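Local coordinates for hypothetical protein TM1380 (Thermotoga maritima, PDB 1Z85) that probably methylates the N3 position of uridine 1498 in 16S ribosomal RNA, with S-adenosyl-L-methionine as the methyl donor, at residues B[98-102]-B[216-221]; B[171-175]-B[222-227]; B[163-167]-B[192-197]; B[85-91]-B[111-117]; B[103-107]-B[131-135]. One frame throughout, in Å; residues are numbered along the deposited sequence.

Contact 1: residues B[98-102]-B[216-221]; sequences RTRFL and FETAAI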
# COMPACT_ATOMS: atom_id res chain seq x y z
N ARG B 98 -7.03 -0.81 11.41
CA ARG B 98 -5.71 -1.40 11.16
C ARG B 98 -5.86 -2.90 10.95
O ARG B 98 -5.26 -3.43 10.03
CB ARG B 98 -4.78 -1.17 12.34
CG ARG B 98 -4.26 0.24 12.38
CD ARG B 98 -3.63 0.59 13.72
NE ARG B 98 -2.27 0.08 13.85
CZ ARG B 98 -1.17 0.77 13.58
NH1 ARG B 98 -1.21 2.01 13.07
NH2 ARG B 98 -0.01 0.19 13.78
N THR B 99 -6.63 -3.56 11.83
CA THR B 99 -6.84 -5.03 11.77
C THR B 99 -7.51 -5.44 10.48
O THR B 99 -7.10 -6.37 9.89
CB THR B 99 -7.63 -5.51 12.99
OG1 THR B 99 -6.99 -5.05 14.19
CG2 THR B 99 -7.65 -7.01 13.09
N ARG B 100 -8.53 -4.73 10.04
CA ARG B 100 -9.22 -5.10 8.83
C ARG B 100 -8.27 -5.00 7.64
O ARG B 100 -8.23 -5.88 6.79
CB ARG B 100 -10.43 -4.17 8.64
CG ARG B 100 -11.27 -4.46 7.39
CD ARG B 100 -12.20 -3.24 7.13
NE ARG B 100 -12.79 -3.08 5.80
CZ ARG B 100 -13.65 -3.90 5.18
NH1 ARG B 100 -14.01 -5.07 5.70
NH2 ARG B 100 -14.12 -3.55 3.97
N PHE B 101 -7.50 -3.91 7.59
CA PHE B 101 -6.46 -3.67 6.58
C PHE B 101 -5.43 -4.79 6.49
O PHE B 101 -5.15 -5.31 5.41
CB PHE B 101 -5.74 -2.32 6.82
CG PHE B 101 -4.57 -2.09 5.91
CD1 PHE B 101 -4.77 -1.64 4.62
CD2 PHE B 101 -3.29 -2.39 6.33
CE1 PHE B 101 -3.67 -1.49 3.74
CE2 PHE B 101 -2.22 -2.26 5.49
CZ PHE B 101 -2.38 -1.82 4.19
N LEU B 102 -4.92 -5.22 7.65
CA LEU B 102 -3.90 -6.24 7.65
C LEU B 102 -4.44 -7.58 7.18
O LEU B 102 -3.78 -8.27 6.40
CB LEU B 102 -3.27 -6.41 9.02
CG LEU B 102 -2.41 -5.25 9.54
CD1 LEU B 102 -2.05 -5.50 11.01
CD2 LEU B 102 -1.16 -5.13 8.68
N PHE B 216 2.47 3.10 8.37
CA PHE B 216 2.00 1.75 8.72
C PHE B 216 1.56 0.93 7.49
O PHE B 216 2.05 -0.16 7.27
CB PHE B 216 0.87 1.89 9.75
CG PHE B 216 -0.06 0.72 9.83
CD1 PHE B 216 0.33 -0.44 10.45
CD2 PHE B 216 -1.34 0.80 9.25
CE1 PHE B 216 -0.52 -1.54 10.48
CE2 PHE B 216 -2.20 -0.28 9.28
CZ PHE B 216 -1.79 -1.45 9.89
N GLU B 217 0.63 1.44 6.69
CA GLU B 217 0.07 0.65 5.59
C GLU B 217 1.11 0.32 4.54
O GLU B 217 1.10 -0.75 3.94
CB GLU B 217 -1.12 1.38 4.97
CG GLU B 217 -2.40 1.45 5.88
CD GLU B 217 -3.68 1.91 5.12
OE1 GLU B 217 -3.62 2.21 3.88
OE2 GLU B 217 -4.76 1.93 5.79
N THR B 218 2.03 1.25 4.31
CA THR B 218 3.12 1.04 3.34
C THR B 218 4.15 0.01 3.82
O THR B 218 4.53 -0.92 3.08
CB THR B 218 3.76 2.39 3.00
OG1 THR B 218 2.75 3.26 2.50
CG2 THR B 218 4.82 2.27 1.93
N ALA B 219 4.62 0.17 5.05
CA ALA B 219 5.55 -0.81 5.65
C ALA B 219 5.01 -2.24 5.63
O ALA B 219 5.77 -3.18 5.43
CB ALA B 219 5.86 -0.44 7.08
N ALA B 220 3.72 -2.40 5.95
CA ALA B 220 3.12 -3.73 6.01
C ALA B 220 3.00 -4.38 4.63
O ALA B 220 3.25 -5.56 4.46
CB ALA B 220 1.77 -3.63 6.62
N ILE B 221 2.63 -3.58 3.64
CA ILE B 221 2.53 -4.08 2.26
C ILE B 221 3.88 -4.43 1.74
O ILE B 221 4.08 -5.46 1.11
CB ILE B 221 1.85 -3.01 1.35
CG1 ILE B 221 0.34 -2.97 1.66
CG2 ILE B 221 2.14 -3.27 -0.09
CD1 ILE B 221 -0.42 -1.80 1.07
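The guanidinium of Arg98 lies flat on the ring of Phe216 and makes a stack and a cation-pi interaction at once: Arg98 CZ is 3.9 Å from the centroid of the Phe216 ring, displaced toward its rim, and the planes differ by 23°. A bend in the arginine chain (chi3 80°) turns the group over the ring, while its own CG and CB lie by CE2 and CZ of the same ring. Glu217 and Phe101 form a second face contact. Glu217 CG stands 3.7 Å from the centroid of the Phe101 ring, a CH-pi contact, and the carboxylate beyond it continues over that face, its plane within 5° of the ring. Apolar packing fills in the rest. Phe101 is a knob set among Phe216, Glu217, Ala220 and Ile221; its CZ meets Ile221 CD1 edge-on at 3.7 Å, and its ring stands obliquely to that of Phe216. Leu102 CG reaches the edge of Phe216 at CZ (3.9 Å), and Leu102 CD2 touches Ala220 CB (3.9 Å). Helices 96-108 and 216-230 are thus joined, their local axes 11.3 Å apart; Leu102 also packs on Val91 and Pro92 of strand 87-92, and Ile221 on Ile221 of the second subunit.

Contact 2: residues B[171-175]-B[222-227]; sequences QNLLD and LTVGYI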
# COMPACT_ATOMS: atom_id res chain seq x y z
N GLN B 171 14.64 -2.18 9.82
CA GLN B 171 15.93 -2.85 9.86
C GLN B 171 16.04 -3.42 8.47
O GLN B 171 15.11 -3.23 7.65
N ASN B 172 17.13 -4.12 8.17
CA ASN B 172 17.28 -4.58 6.80
C ASN B 172 16.48 -5.82 6.39
O ASN B 172 16.84 -6.96 6.70
CB ASN B 172 18.72 -4.77 6.40
CG ASN B 172 18.90 -4.67 4.89
OD1 ASN B 172 19.97 -4.98 4.35
ND2 ASN B 172 17.84 -4.22 4.19
N LEU B 173 15.40 -5.56 5.65
CA LEU B 173 14.53 -6.59 5.12
C LEU B 173 15.22 -7.40 4.05
O LEU B 173 15.10 -8.61 4.01
CB LEU B 173 13.27 -5.95 4.52
CG LEU B 173 12.18 -6.85 3.92
CD1 LEU B 173 11.53 -7.73 4.97
CD2 LEU B 173 11.15 -6.00 3.21
N LEU B 174 15.92 -6.71 3.17
CA LEU B 174 16.53 -7.36 2.02
C LEU B 174 17.73 -8.22 2.38
O LEU B 174 18.20 -8.99 1.53
CB LEU B 174 16.95 -6.32 0.99
CG LEU B 174 15.87 -5.43 0.40
CD1 LEU B 174 16.48 -4.62 -0.72
CD2 LEU B 174 14.71 -6.23 -0.10
N ASP B 175 18.28 -8.06 3.58
CA ASP B 175 19.37 -8.92 4.05
C ASP B 175 18.81 -10.22 4.66
O ASP B 175 19.51 -11.22 4.68
CB ASP B 175 20.26 -8.20 5.08
N LEU B 222 4.83 -3.52 1.94
CA LEU B 222 6.16 -3.73 1.44
C LEU B 222 6.83 -4.95 2.09
O LEU B 222 7.48 -5.77 1.43
CB LEU B 222 6.97 -2.47 1.66
CG LEU B 222 8.24 -2.37 0.87
CD1 LEU B 222 7.93 -2.39 -0.62
CD2 LEU B 222 8.93 -1.09 1.33
N THR B 223 6.65 -5.09 3.38
CA THR B 223 7.29 -6.19 4.12
C THR B 223 6.72 -7.54 3.77
O THR B 223 7.43 -8.44 3.37
CB THR B 223 7.20 -5.93 5.63
OG1 THR B 223 7.89 -4.72 5.93
CG2 THR B 223 7.80 -7.07 6.40
N VAL B 224 5.41 -7.69 3.94
CA VAL B 224 4.76 -8.97 3.69
C VAL B 224 4.77 -9.25 2.20
O VAL B 224 4.89 -10.38 1.76
CB VAL B 224 3.32 -8.92 4.21
CG1 VAL B 224 2.54 -10.21 3.87
CG2 VAL B 224 3.31 -8.65 5.68
N GLY B 225 4.62 -8.21 1.41
CA GLY B 225 4.61 -8.34 -0.05
C GLY B 225 5.92 -8.73 -0.68
O GLY B 225 5.95 -9.53 -1.63
N TYR B 226 7.02 -8.19 -0.16
CA TYR B 226 8.34 -8.62 -0.60
C TYR B 226 8.59 -10.09 -0.28
O TYR B 226 9.10 -10.85 -1.09
CB TYR B 226 9.42 -7.79 0.07
CG TYR B 226 10.82 -8.34 -0.11
CD1 TYR B 226 11.47 -8.30 -1.36
CD2 TYR B 226 11.49 -8.93 0.94
CE1 TYR B 226 12.76 -8.82 -1.53
CE2 TYR B 226 12.77 -9.43 0.79
CZ TYR B 226 13.40 -9.38 -0.43
OH TYR B 226 14.67 -9.91 -0.52
N ILE B 227 8.27 -10.47 0.95
CA ILE B 227 8.41 -11.83 1.38
C ILE B 227 7.55 -12.79 0.51
O ILE B 227 8.02 -13.79 0.05
CB ILE B 227 8.09 -11.96 2.90
CG1 ILE B 227 9.24 -11.33 3.73
CG2 ILE B 227 7.90 -13.44 3.28
CD1 ILE B 227 8.89 -10.86 5.14
O HOH W 1 15.41 -10.81 2.70
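Leu174 and Tyr226 meet methyl to ring face: Leu174 CD2 lies 3.7 Å from the centroid of the Tyr226 ring, shifted toward the rim so that the nearest ring atom is CZ at 3.4 Å, a CH-pi contact. Leu173 takes a different route. With its CG swung opposite the main-chain nitrogen (chi1 -179°), it runs past the tyrosine in the reverse direction and brings CG to within 3.7 Å of Tyr226 CD2, obliquely to the ring. Its CD1 branch touches both Thr223 CG2 (4.0 Å) and Ile227 CD1 (4.1 Å). The loop between strands 161-165 and 182-186 is in this way laid on helix 216-230, the C-terminal helix of the alpha/beta-knot domain, at the dimer interface: Leu173 and Leu174 touch Leu229 of the second subunit, and Tyr226 packs on Tyr226 of that subunit. Replacing the tyrosine by alanine is likely to leave both leucines without the ring they pack on and open a gap between loop and helix. In the plane of the ring, at its edge, a water donates to Leu173 O (2.6 Å) and accepts a weak bond from Tyr226 OH (3.4 Å), adding a polar bridge beside the apolar contact.

Contact 3: residues B[163-167]-B[192-197]; sequences ITLDL and FSEKER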
# COMPACT_ATOMS: atom_id res chain seq x y z
N ILE B 163 10.27 -13.75 11.06
CA ILE B 163 10.67 -12.39 10.75
C ILE B 163 9.72 -11.44 11.50
O ILE B 163 8.50 -11.57 11.37
CB ILE B 163 10.48 -12.07 9.25
CG1 ILE B 163 11.11 -13.13 8.36
CG2 ILE B 163 11.07 -10.68 8.89
CD1 ILE B 163 12.57 -13.05 8.32
N THR B 164 10.27 -10.49 12.25
CA THR B 164 9.44 -9.53 13.00
C THR B 164 9.52 -8.16 12.33
O THR B 164 10.60 -7.62 12.15
CB THR B 164 9.89 -9.44 14.46
OG1 THR B 164 9.74 -10.71 15.07
CG2 THR B 164 9.03 -8.43 15.24
N LEU B 165 8.36 -7.64 11.94
CA LEU B 165 8.20 -6.25 11.53
C LEU B 165 7.95 -5.32 12.75
O LEU B 165 6.81 -5.17 13.22
CB LEU B 165 7.04 -6.12 10.54
CG LEU B 165 6.61 -4.69 10.13
CD1 LEU B 165 7.82 -3.82 9.68
CD2 LEU B 165 5.52 -4.78 9.05
N ASP B 166 9.01 -4.69 13.22
CA ASP B 166 8.95 -3.64 14.23
C ASP B 166 8.59 -2.34 13.51
O ASP B 166 9.35 -1.82 12.68
CB ASP B 166 10.34 -3.51 14.90
CG ASP B 166 10.34 -2.51 16.06
OD1 ASP B 166 9.27 -2.01 16.47
OD2 ASP B 166 11.44 -2.21 16.57
N LEU B 167 7.40 -1.83 13.79
CA LEU B 167 6.89 -0.68 13.06
C LEU B 167 7.60 0.60 13.44
O LEU B 167 7.66 1.52 12.64
CB LEU B 167 5.38 -0.54 13.28
CG LEU B 167 4.51 -1.69 12.74
CD1 LEU B 167 3.11 -1.61 13.33
CD2 LEU B 167 4.47 -1.68 11.20
N PHE B 192 6.19 -2.99 20.85
CA PHE B 192 6.48 -4.13 21.72
C PHE B 192 6.83 -3.63 23.14
O PHE B 192 7.48 -2.61 23.31
CB PHE B 192 7.65 -4.98 21.17
CG PHE B 192 7.42 -5.54 19.78
CD1 PHE B 192 6.43 -6.47 19.55
CD2 PHE B 192 8.25 -5.18 18.72
CE1 PHE B 192 6.22 -7.01 18.27
CE2 PHE B 192 8.06 -5.73 17.47
CZ PHE B 192 7.03 -6.62 17.24
N SER B 193 6.35 -4.32 24.15
CA SER B 193 6.85 -4.12 25.50
C SER B 193 8.26 -4.68 25.48
O SER B 193 8.69 -5.22 24.46
CB SER B 193 5.97 -4.86 26.51
OG SER B 193 6.07 -6.26 26.34
N GLU B 194 8.97 -4.52 26.58
CA GLU B 194 10.35 -4.98 26.68
C GLU B 194 10.42 -6.50 26.81
O GLU B 194 11.38 -7.13 26.35
CB GLU B 194 11.06 -4.31 27.86
CG GLU B 194 11.51 -2.86 27.60
N LYS B 195 9.44 -7.09 27.47
CA LYS B 195 9.32 -8.53 27.54
C LYS B 195 9.13 -9.10 26.14
O LYS B 195 9.81 -10.04 25.76
CB LYS B 195 8.12 -8.91 28.40
CG LYS B 195 8.41 -9.94 29.47
CD LYS B 195 7.19 -10.13 30.39
CE LYS B 195 7.39 -9.56 31.81
NZ LYS B 195 6.52 -10.29 32.80
N GLU B 196 8.19 -8.53 25.37
CA GLU B 196 7.94 -9.00 24.00
C GLU B 196 9.19 -8.87 23.14
O GLU B 196 9.51 -9.74 22.34
CB GLU B 196 6.76 -8.22 23.37
CG GLU B 196 5.40 -8.50 24.04
CD GLU B 196 4.27 -7.59 23.62
OE1 GLU B 196 4.54 -6.40 23.33
OE2 GLU B 196 3.10 -8.08 23.62
N ARG B 197 9.90 -7.77 23.30
CA ARG B 197 11.06 -7.50 22.47
C ARG B 197 12.17 -8.49 22.77
O ARG B 197 12.78 -9.00 21.86
CB ARG B 197 11.53 -6.08 22.72
CG ARG B 197 12.33 -5.51 21.59
CD ARG B 197 12.67 -4.02 21.85
NE ARG B 197 11.59 -3.16 21.38
CZ ARG B 197 11.36 -2.93 20.10
NH1 ARG B 197 12.12 -3.50 19.17
NH2 ARG B 197 10.34 -2.15 19.74
O HOH W 2 7.69 -1.66 18.40
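With CG opposite the main-chain nitrogen in both Asp166 (chi1 -175°) and Arg197, the arginine bends at chi3 (-87°) and brings its guanidinium to the carboxylate. The resulting salt bridge is uneven. Arg197 NH1 donates to Asp166 OD2 at 3.0 Å, a bond that stays near the guanidinium plane but reaches the oxygen from well above the carboxylate plane. Arg197 NH2 adds two weak bonds, each 3.4 Å long, to Asp166 OD1 and OD2. The planes of the two flat groups are 50° apart, unlike the coplanar pairing of an end-on bridge. Phe192 CD2 lies against one face of the guanidinium, toward its rim, and the far end of the ring meets the strand obliquely, with Phe192 CZ 3.4 Å from Thr164 CG2. A water at a short 2.5 Å from Asp166 OD1 also accepts from Phe192 N (3.2 Å), joining the two sides. Just beyond, a capping box starts the helix: Ser193 N donates to Glu196 OE1 (2.9 Å) and Glu196 N to Ser193 OG (3.3 Å), which fixes the turn between Phe192 and Arg197. The contact ties the end of strand 161-165 to the start of helix 194-201. That strand lies between strands 182-186 and 205-206 in the parallel sheet; Thr164 and Phe192 both pack on Leu200 of the helix, and Thr164 and Asp166 touch Ile206 of the neighbouring strand.

Contact 4: residues B[85-91]-B[111-117]; sequences EKLSVVV and VDEIFFH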
# COMPACT_ATOMS: atom_id res chain seq x y z
N GLU B 85 4.63 -25.44 1.49
CA GLU B 85 5.20 -24.51 2.48
C GLU B 85 4.35 -23.25 2.71
O GLU B 85 3.96 -22.53 1.80
CB GLU B 85 6.70 -24.30 2.24
CG GLU B 85 7.24 -22.94 1.93
CD GLU B 85 8.75 -23.04 1.68
OE1 GLU B 85 9.39 -23.87 2.37
OE2 GLU B 85 9.27 -22.34 0.78
N LYS B 86 4.01 -23.04 3.97
CA LYS B 86 3.02 -22.05 4.33
C LYS B 86 3.71 -20.74 4.67
O LYS B 86 4.82 -20.72 5.22
CB LYS B 86 2.17 -22.49 5.53
CG LYS B 86 1.63 -23.93 5.49
CD LYS B 86 0.11 -24.03 5.36
CE LYS B 86 -0.35 -25.51 5.37
NZ LYS B 86 0.29 -26.34 4.29
N LEU B 87 3.02 -19.66 4.31
CA LEU B 87 3.34 -18.32 4.79
C LEU B 87 2.31 -17.94 5.87
O LEU B 87 1.11 -17.89 5.61
CB LEU B 87 3.31 -17.35 3.62
CG LEU B 87 3.47 -15.87 3.99
CD1 LEU B 87 4.80 -15.61 4.67
CD2 LEU B 87 3.35 -15.03 2.76
N SER B 88 2.80 -17.68 7.07
CA SER B 88 1.93 -17.34 8.21
C SER B 88 2.22 -15.89 8.63
O SER B 88 3.36 -15.44 8.54
CB SER B 88 2.16 -18.32 9.38
OG SER B 88 1.95 -19.66 8.95
N VAL B 89 1.19 -15.17 9.07
CA VAL B 89 1.35 -13.84 9.60
C VAL B 89 0.65 -13.75 10.95
O VAL B 89 -0.48 -14.18 11.10
CB VAL B 89 0.77 -12.79 8.61
CG1 VAL B 89 0.90 -11.41 9.13
CG2 VAL B 89 1.52 -12.85 7.22
N VAL B 90 1.33 -13.15 11.92
CA VAL B 90 0.71 -12.79 13.21
C VAL B 90 0.24 -11.35 13.10
O VAL B 90 1.08 -10.45 12.90
CB VAL B 90 1.67 -12.89 14.36
CG1 VAL B 90 1.02 -12.43 15.63
CG2 VAL B 90 2.16 -14.33 14.47
N VAL B 91 -1.09 -11.19 13.10
CA VAL B 91 -1.79 -9.90 13.05
C VAL B 91 -2.15 -9.46 14.48
O VAL B 91 -2.75 -10.22 15.26
CB VAL B 91 -3.04 -10.02 12.18
CG1 VAL B 91 -3.94 -8.73 12.22
CG2 VAL B 91 -2.63 -10.37 10.72
N VAL B 111 -0.85 -14.95 1.78
CA VAL B 111 -0.68 -15.57 3.09
C VAL B 111 -1.64 -16.75 3.26
O VAL B 111 -2.81 -16.67 2.87
CB VAL B 111 -0.86 -14.52 4.22
CG1 VAL B 111 -0.95 -15.13 5.58
CG2 VAL B 111 0.25 -13.46 4.15
N ASP B 112 -1.12 -17.85 3.82
CA ASP B 112 -1.88 -19.11 4.05
C ASP B 112 -2.58 -19.20 5.41
O ASP B 112 -3.65 -19.76 5.50
CB ASP B 112 -0.95 -20.33 3.87
CG ASP B 112 -0.37 -20.41 2.48
OD1 ASP B 112 -1.14 -20.48 1.50
OD2 ASP B 112 0.85 -20.34 2.36
N GLU B 113 -1.96 -18.63 6.45
CA GLU B 113 -2.53 -18.62 7.82
C GLU B 113 -2.37 -17.28 8.53
O GLU B 113 -1.29 -16.73 8.56
CB GLU B 113 -1.88 -19.68 8.70
CG GLU B 113 -1.90 -21.05 8.10
CD GLU B 113 -2.47 -22.15 9.03
OE1 GLU B 113 -3.09 -21.85 10.12
OE2 GLU B 113 -2.30 -23.34 8.61
N ILE B 114 -3.48 -16.78 9.09
CA ILE B 114 -3.48 -15.58 9.93
C ILE B 114 -3.66 -16.01 11.41
O ILE B 114 -4.51 -16.85 11.74
CB ILE B 114 -4.62 -14.67 9.52
CG1 ILE B 114 -4.56 -14.44 8.00
CG2 ILE B 114 -4.58 -13.36 10.32
CD1 ILE B 114 -5.67 -13.58 7.47
N PHE B 115 -2.83 -15.43 12.28
CA PHE B 115 -2.86 -15.67 13.72
C PHE B 115 -3.08 -14.34 14.41
O PHE B 115 -2.31 -13.39 14.24
CB PHE B 115 -1.57 -16.32 14.23
CG PHE B 115 -1.35 -17.71 13.73
CD1 PHE B 115 -1.85 -18.79 14.42
CD2 PHE B 115 -0.65 -17.95 12.54
CE1 PHE B 115 -1.65 -20.08 13.96
CE2 PHE B 115 -0.48 -19.21 12.04
CZ PHE B 115 -0.96 -20.30 12.75
N PHE B 116 -4.14 -14.28 15.20
CA PHE B 116 -4.48 -13.06 15.93
C PHE B 116 -3.93 -13.07 17.34
O PHE B 116 -4.35 -13.87 18.18
CB PHE B 116 -6.01 -12.88 15.93
CG PHE B 116 -6.54 -12.58 14.58
CD1 PHE B 116 -6.18 -11.42 13.95
CD2 PHE B 116 -7.38 -13.45 13.94
CE1 PHE B 116 -6.67 -11.14 12.72
CE2 PHE B 116 -7.88 -13.16 12.68
CZ PHE B 116 -7.54 -12.04 12.09
N HIS B 117 -3.04 -12.12 17.62
CA HIS B 117 -2.46 -11.98 18.94
C HIS B 117 -2.72 -10.59 19.58
O HIS B 117 -2.62 -9.56 18.96
CB HIS B 117 -0.94 -12.31 18.86
CG HIS B 117 -0.26 -12.40 20.20
ND1 HIS B 117 0.61 -11.43 20.65
CD2 HIS B 117 -0.33 -13.33 21.18
CE1 HIS B 117 1.03 -11.75 21.87
NE2 HIS B 117 0.52 -12.93 22.19
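Asp112 grips Leu87 with both its main chain and its side chain. CB of Asp112 is 3.6 Å from Leu87 O; CG, set beside its own main-chain nitrogen (chi1 -61°), comes near Leu87 N and Lys86 CA before OD2 closes on Leu87 N. There Asp112 OD2 accepts a 3.0 Å bond on its anti lone pair, with an N-H...O angle of 169°, and it also forms a salt bridge with Lys233. Leu87 O is held in turn by two donors, Asp112 N at 2.9 Å and Glu113 N at 3.3 Å. An asparagine here would probably leave Lys233 without its opposite charge and weaken the hold on Leu87 N. Beyond this end the strands pair in parallel: Val89 receives from Phe115 N and donates to Glu113 O, and Val91 likewise joins His117 N and Phe115 O. Val91 CG2 meets Ile114 CG2 (3.6 Å) and Val91 CG1 the edge of Phe116 at CE1 (3.7 Å) on the side facing helix 96-108; on the reverse side Ser88 CB lies at the edge of Phe115, 3.9 Å from CE2. Two adjacent parallel strands, 87-92 and 113-117, linked through helix 96-108, make this a beta-alpha-beta crossover in the alpha/beta-knot domain.

Contact 5: residues B[103-107]-B[131-135]; sequences IEKCV and AKIVV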
# COMPACT_ATOMS: atom_id res chain seq x y z
N ILE B 103 -5.61 -7.98 7.68
CA ILE B 103 -6.29 -9.14 7.17
C ILE B 103 -6.54 -9.11 5.65
O ILE B 103 -6.37 -10.11 4.97
CB ILE B 103 -7.67 -9.27 7.81
CG1 ILE B 103 -7.57 -9.44 9.33
CG2 ILE B 103 -8.42 -10.45 7.23
CD1 ILE B 103 -8.91 -9.21 10.03
N GLU B 104 -6.97 -7.97 5.13
CA GLU B 104 -7.26 -7.84 3.68
C GLU B 104 -6.02 -8.05 2.85
O GLU B 104 -6.02 -8.72 1.80
CB GLU B 104 -7.90 -6.49 3.38
CG GLU B 104 -9.44 -6.47 3.64
CD GLU B 104 -10.17 -5.09 3.54
OE1 GLU B 104 -9.56 -4.04 3.18
OE2 GLU B 104 -11.38 -5.09 3.88
N LYS B 105 -4.94 -7.46 3.32
CA LYS B 105 -3.60 -7.60 2.70
C LYS B 105 -3.07 -8.97 2.78
O LYS B 105 -2.44 -9.43 1.84
CB LYS B 105 -2.62 -6.62 3.35
CG LYS B 105 -2.62 -5.22 2.68
CD LYS B 105 -4.01 -4.77 2.28
CE LYS B 105 -4.04 -4.05 0.98
NZ LYS B 105 -5.45 -3.90 0.44
N CYS B 106 -3.30 -9.65 3.89
CA CYS B 106 -2.94 -11.07 3.97
C CYS B 106 -3.62 -11.96 2.92
O CYS B 106 -3.01 -12.86 2.35
CB CYS B 106 -3.29 -11.63 5.34
SG CYS B 106 -2.15 -11.17 6.65
N VAL B 107 -4.91 -11.74 2.67
CA VAL B 107 -5.60 -12.45 1.56
C VAL B 107 -4.94 -12.11 0.26
O VAL B 107 -4.60 -12.97 -0.53
CB VAL B 107 -7.11 -12.04 1.46
CG1 VAL B 107 -7.81 -12.73 0.32
CG2 VAL B 107 -7.84 -12.31 2.76
N ALA B 131 -13.67 -11.45 11.40
CA ALA B 131 -12.44 -11.59 10.64
C ALA B 131 -12.65 -12.52 9.42
O ALA B 131 -12.24 -12.21 8.30
CB ALA B 131 -11.36 -12.09 11.53
N LYS B 132 -13.38 -13.60 9.62
CA LYS B 132 -13.76 -14.47 8.51
C LYS B 132 -14.59 -13.79 7.43
O LYS B 132 -14.45 -14.08 6.25
CB LYS B 132 -14.56 -15.65 9.04
CG LYS B 132 -13.77 -16.63 9.94
CD LYS B 132 -14.66 -17.80 10.38
CE LYS B 132 -14.01 -18.63 11.52
NZ LYS B 132 -12.96 -19.56 10.99
N ILE B 133 -15.50 -12.91 7.81
CA ILE B 133 -16.19 -12.12 6.78
C ILE B 133 -15.23 -11.22 5.98
O ILE B 133 -15.41 -11.02 4.77
CB ILE B 133 -17.33 -11.29 7.40
CG1 ILE B 133 -18.44 -12.25 7.88
CG2 ILE B 133 -17.93 -10.27 6.40
CD1 ILE B 133 -19.43 -11.59 8.77
N VAL B 134 -14.22 -10.66 6.64
CA VAL B 134 -13.30 -9.75 5.96
C VAL B 134 -12.50 -10.59 4.98
O VAL B 134 -12.29 -10.20 3.84
CB VAL B 134 -12.30 -9.05 6.96
CG1 VAL B 134 -11.27 -8.22 6.20
CG2 VAL B 134 -13.00 -8.14 7.94
N VAL B 135 -12.03 -11.75 5.43
CA VAL B 135 -11.37 -12.73 4.55
C VAL B 135 -12.23 -13.16 3.35
O VAL B 135 -11.81 -13.15 2.20
CB VAL B 135 -10.97 -13.99 5.36
CG1 VAL B 135 -10.62 -15.14 4.43
CG2 VAL B 135 -9.82 -13.64 6.31
O HOH W 3 -12.91 -7.67 3.30
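Glu104 brings the one flat side-chain group of this contact, a carboxylate, across Val134 at about a right angle: its OE2 is 3.9 Å from Val134 CG1, while the CG of Glu104 touches the same methyl more closely, at 3.6 Å. A water spans the two helices by donating to Glu104 OE2 (3.1 Å) and to Val134 O (2.7 Å). Methyl and water both approach the carboxylate at its edge on the OE2 side, a little to opposite sides of its plane, and neither sits over a face. The same oxygen forms a salt bridge with Arg100 one turn earlier, so its charge has a partner on its own helix as well. The remainder is apolar. Ile103 is split between two groups of neighbours: its CG2, placed opposite the main-chain nitrogen, fits against Val135 CG2 at 3.6 Å and Val134 CG1 at 3.8 Å, crossing both valines nearly at right angles, whereas the extended arm (chi2 165°) carries CD1 to Ala131 CB at 4.1 Å. Val107, a turn further on, rests its CG2 against the backbone of Val135. Helices 96-108 and 128-142 cross at 42° in these segments, their local axes 9.6 Å apart, and both pack on the parallel sheet: Ile103 and Ala131 meet Phe116, and Cys106 meets Ile114, on strand 113-117, while Val135 reaches Val150 of strand 149-152.

In the fold
From the N terminus, contact 4 closes first, pairing strands 87-92 and 113-117 around helix 96-108. That helix lies within this short loop and reaches out of it twice, so contact 4 crosses both contact 5, which ends on helix 128-142, and contact 1, which ends on helix 216-230. Contact 1 spans the longest stretch and encloses contacts 5 and 3, the latter joining strand 161-165 to helix 194-201. Contact 2 begins inside both contact 3 and contact 1 and ends beyond them, crossing each. Contacts 3 and 4 share the parallel sheet; contacts 1 and 2, centres about 14 Å apart, hold the C-terminal helix and touch the second subunit.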